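Aminoglycoside 6-adenylyltransferase (Bacillus subtilis, PDB 2PBE) adenylates streptomycin and streptidine on the O-6 position, with ATP or GTP as nucleotide donor, and so mediates bacterial resistance to streptomycin. Local coordinates at residues Trp242-Arg253 with Asp271-Tyr282. Numbering follows the deposited sequence.
Sequences WKSLFTCYALFR and DEGITKYTEGIY
Trp242, Phe246 and Tyr282 make an aromatic cluster that shows how large side chains can join helices when the axes of 242-253 and 271-282 come no closer than 12.1 Å. Tyr282 lies across the seam between the other two rings, because its CG is turned away from the backbone N (chi1 -179°). It makes a T-shaped pair with Trp242, its edge over the indole face, Tyr282 CD1 3.5 Å from Trp242 CD2, while its own face receives the edge of Phe246, the planes nearly perpendicular. Tyr282 is itself exposed, so this end of the cluster borders solvent, whereas the indole it meets is buried. The two segments run nearly antiparallel, at 160°, on helices 238-263 and 270-283 of the C-terminal helical bundle that follows the nucleotidyltransferase-type sheet domain; helix 151-173 touches both, through Leu172 at Trp242 and Val169 at Thr278. The buried Tyr249 lies against Thr278, whose methyl is doubtfully placed, and Tyr249 OH is hydrogen-bonded to Ser165 OG. Toward the other end, the partly exposed Arg253 adds polar bonds: Arg253 NE donates almost straight to Asp271 OD1 at 3.0 Å in a salt bridge, though 29° out of the carboxylate plane, and Arg253 NH2 donates to Thr275 OG1 at 2.9 Å. Both acceptors lie near the guanidinium plane, which should limit its rotation, and Tyr267 holds the second carboxylate oxygen of Asp271.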
# COMPACT_ATOMS: atom_id res chain seq x y z
N TRP A 242 -2.01 23.60 13.16
CA TRP A 242 -2.78 24.26 12.12
C TRP A 242 -2.02 24.09 10.81
O TRP A 242 -2.62 23.88 9.76
CB TRP A 242 -2.94 25.76 12.43
CG TRP A 242 -4.03 26.10 13.41
CD1 TRP A 242 -3.86 26.56 14.70
CD2 TRP A 242 -5.44 26.06 13.19
NE1 TRP A 242 -5.07 26.80 15.29
CE2 TRP A 242 -6.07 26.51 14.40
CE3 TRP A 242 -6.25 25.68 12.10
CZ2 TRP A 242 -7.47 26.60 14.55
CZ3 TRP A 242 -7.66 25.77 12.23
CH2 TRP A 242 -8.26 26.23 13.47
N LYS A 243 -0.70 24.20 10.91
CA LYS A 243 0.18 24.06 9.75
C LYS A 243 0.05 22.65 9.17
O LYS A 243 -0.19 22.50 7.97
CB LYS A 243 1.62 24.36 10.19
CG LYS A 243 2.65 24.39 9.06
CD LYS A 243 3.98 25.02 9.49
CE LYS A 243 4.71 24.25 10.60
NZ LYS A 243 6.06 24.86 10.85
N SER A 244 0.18 21.64 10.00
CA SER A 244 0.05 20.26 9.54
C SER A 244 -1.28 20.07 8.82
O SER A 244 -1.32 19.47 7.75
CB SER A 244 0.12 19.29 10.72
OG SER A 244 1.44 19.18 11.22
N LEU A 245 -2.36 20.58 9.41
CA LEU A 245 -3.70 20.45 8.84
C LEU A 245 -3.84 21.15 7.50
O LEU A 245 -4.38 20.58 6.55
CB LEU A 245 -4.74 21.02 9.81
CG LEU A 245 -6.18 20.94 9.28
CD1 LEU A 245 -6.64 19.50 9.19
CD2 LEU A 245 -7.08 21.74 10.20
N PHE A 246 -3.39 22.40 7.44
CA PHE A 246 -3.49 23.12 6.19
C PHE A 246 -2.64 22.45 5.13
O PHE A 246 -2.99 22.49 3.95
CB PHE A 246 -3.06 24.58 6.35
CG PHE A 246 -3.97 25.39 7.24
CD1 PHE A 246 -5.36 25.10 7.32
CD2 PHE A 246 -3.46 26.48 7.96
CE1 PHE A 246 -6.22 25.91 8.12
CE2 PHE A 246 -4.30 27.30 8.76
CZ PHE A 246 -5.68 27.01 8.84
N THR A 247 -1.54 21.84 5.55
CA THR A 247 -0.66 21.14 4.61
C THR A 247 -1.43 19.95 4.01
O THR A 247 -1.34 19.72 2.81
CB THR A 247 0.66 20.71 5.32
OG1 THR A 247 1.39 21.88 5.69
CG2 THR A 247 1.54 19.83 4.41
N CYS A 248 -2.18 19.23 4.83
CA CYS A 248 -2.99 18.12 4.35
C CYS A 248 -4.03 18.67 3.37
O CYS A 248 -4.36 18.03 2.37
CB CYS A 248 -3.69 17.43 5.51
SG CYS A 248 -2.55 16.58 6.63
N TYR A 249 -4.55 19.85 3.67
CA TYR A 249 -5.53 20.51 2.81
C TYR A 249 -4.96 20.69 1.42
O TYR A 249 -5.53 20.24 0.42
CB TYR A 249 -5.90 21.91 3.36
CG TYR A 249 -6.99 21.91 4.41
CD1 TYR A 249 -7.28 20.73 5.16
CD2 TYR A 249 -7.74 23.08 4.69
CE1 TYR A 249 -8.29 20.72 6.13
CE2 TYR A 249 -8.77 23.08 5.68
CZ TYR A 249 -9.04 21.89 6.39
OH TYR A 249 -10.04 21.84 7.34
N ALA A 250 -3.81 21.37 1.38
CA ALA A 250 -3.11 21.66 0.14
C ALA A 250 -2.86 20.40 -0.67
O ALA A 250 -3.12 20.36 -1.87
CB ALA A 250 -1.79 22.34 0.46
N LEU A 251 -2.38 19.35 -0.00
CA LEU A 251 -2.10 18.11 -0.68
C LEU A 251 -3.34 17.34 -1.10
O LEU A 251 -3.33 16.65 -2.12
CB LEU A 251 -1.21 17.23 0.18
CG LEU A 251 0.24 17.71 0.22
CD1 LEU A 251 1.02 16.94 1.25
CD2 LEU A 251 0.87 17.55 -1.17
N PHE A 252 -4.41 17.46 -0.32
CA PHE A 252 -5.63 16.72 -0.67
C PHE A 252 -6.28 17.31 -1.90
O PHE A 252 -6.86 16.58 -2.69
CB PHE A 252 -6.65 16.72 0.47
CG PHE A 252 -7.63 15.60 0.37
CD1 PHE A 252 -7.22 14.29 0.64
CD2 PHE A 252 -8.96 15.83 -0.03
CE1 PHE A 252 -8.13 13.18 0.52
CE2 PHE A 252 -9.90 14.74 -0.16
CZ PHE A 252 -9.47 13.41 0.11
N ARG A 253 -6.21 18.63 -2.03
CA ARG A 253 -6.81 19.29 -3.19
C ARG A 253 -6.06 18.76 -4.40
O ARG A 253 -6.66 18.27 -5.35
CB ARG A 253 -6.63 20.82 -3.11
CG ARG A 253 -7.43 21.47 -2.00
CD ARG A 253 -7.11 22.96 -1.83
NE ARG A 253 -7.78 23.50 -0.65
CZ ARG A 253 -7.16 24.08 0.38
NH1 ARG A 253 -5.84 24.20 0.40
NH2 ARG A 253 -7.87 24.53 1.42
N ASP A 271 -14.30 20.76 -0.34
CA ASP A 271 -13.08 21.56 -0.27
C ASP A 271 -13.45 23.02 0.01
O ASP A 271 -13.15 23.59 1.07
CB ASP A 271 -12.33 21.46 -1.61
CG ASP A 271 -11.11 22.38 -1.72
OD1 ASP A 271 -10.77 23.11 -0.76
OD2 ASP A 271 -10.46 22.36 -2.81
N GLU A 272 -14.13 23.61 -0.96
CA GLU A 272 -14.57 24.98 -0.88
C GLU A 272 -15.40 25.30 0.36
O GLU A 272 -15.17 26.31 1.04
CB GLU A 272 -15.39 25.28 -2.13
CG GLU A 272 -15.86 26.68 -2.26
CD GLU A 272 -16.60 26.86 -3.56
OE1 GLU A 272 -17.62 26.14 -3.76
OE2 GLU A 272 -16.16 27.70 -4.39
N GLY A 273 -16.39 24.46 0.64
CA GLY A 273 -17.23 24.69 1.80
C GLY A 273 -16.46 24.72 3.10
O GLY A 273 -16.65 25.62 3.93
N ILE A 274 -15.57 23.74 3.29
CA ILE A 274 -14.79 23.65 4.52
C ILE A 274 -13.62 24.62 4.58
O ILE A 274 -13.18 25.00 5.66
CB ILE A 274 -14.30 22.20 4.75
CG1 ILE A 274 -15.51 21.24 4.73
CG2 ILE A 274 -13.56 22.09 6.06
CD1 ILE A 274 -16.73 21.70 5.57
N THR A 275 -13.12 25.00 3.42
CA THR A 275 -12.05 25.96 3.38
C THR A 275 -12.63 27.28 3.95
O THR A 275 -12.01 27.88 4.84
CB THR A 275 -11.52 26.12 1.92
OG1 THR A 275 -10.77 24.95 1.58
CG2 THR A 275 -10.64 27.35 1.76
N LYS A 276 -13.80 27.71 3.48
CA LYS A 276 -14.41 28.94 3.99
C LYS A 276 -14.58 28.80 5.49
O LYS A 276 -14.23 29.69 6.28
CB LYS A 276 -15.80 29.20 3.38
CG LYS A 276 -15.83 29.57 1.90
CD LYS A 276 -17.27 29.93 1.49
CE LYS A 276 -17.40 30.10 -0.02
NZ LYS A 276 -18.79 30.47 -0.40
N TYR A 277 -15.11 27.65 5.88
CA TYR A 277 -15.36 27.36 7.27
C TYR A 277 -14.13 27.44 8.18
O TYR A 277 -14.06 28.33 9.04
CB TYR A 277 -16.01 25.98 7.37
CG TYR A 277 -16.28 25.54 8.78
CD1 TYR A 277 -17.31 26.14 9.56
CD2 TYR A 277 -15.50 24.51 9.37
CE1 TYR A 277 -17.54 25.73 10.91
CE2 TYR A 277 -15.73 24.09 10.71
CZ TYR A 277 -16.74 24.70 11.47
OH TYR A 277 -16.93 24.27 12.76
N THR A 278 -13.16 26.56 8.00
CA THR A 278 -12.00 26.62 8.89
C THR A 278 -11.24 27.95 8.77
O THR A 278 -10.52 28.34 9.69
CB THR A 278 -11.01 25.44 8.68
OG1 THR A 278 -9.90 25.88 7.90
CG2 THR A 278 -11.70 24.28 7.98
N GLU A 279 -11.43 28.65 7.66
CA GLU A 279 -10.78 29.94 7.48
C GLU A 279 -11.50 30.90 8.43
O GLU A 279 -10.87 31.73 9.08
CB GLU A 279 -10.91 30.40 6.03
CG GLU A 279 -9.61 30.97 5.45
CD GLU A 279 -9.54 30.89 3.91
OE1 GLU A 279 -10.50 31.34 3.23
OE2 GLU A 279 -8.52 30.39 3.38
N GLY A 280 -12.82 30.77 8.50
CA GLY A 280 -13.61 31.63 9.37
C GLY A 280 -13.18 31.55 10.81
O GLY A 280 -13.06 32.56 11.51
N ILE A 281 -12.90 30.34 11.26
CA ILE A 281 -12.49 30.08 12.63
C ILE A 281 -11.01 30.40 12.90
O ILE A 281 -10.67 30.91 13.98
CB ILE A 281 -12.81 28.62 12.99
CG1 ILE A 281 -14.34 28.47 13.04
CG2 ILE A 281 -12.13 28.20 14.30
CD1 ILE A 281 -14.81 27.06 12.97
N TYR A 282 -10.15 30.10 11.93
CA TYR A 282 -8.72 30.35 12.05
C TYR A 282 -8.40 31.82 12.26
O TYR A 282 -7.56 32.17 13.10
CB TYR A 282 -8.02 29.83 10.80
CG TYR A 282 -6.51 30.01 10.82
CD1 TYR A 282 -5.71 29.26 11.71
CD2 TYR A 282 -5.88 30.96 9.97
CE1 TYR A 282 -4.29 29.46 11.77
CE2 TYR A 282 -4.45 31.16 10.02
CZ TYR A 282 -3.67 30.40 10.93
OH TYR A 282 -2.31 30.59 11.02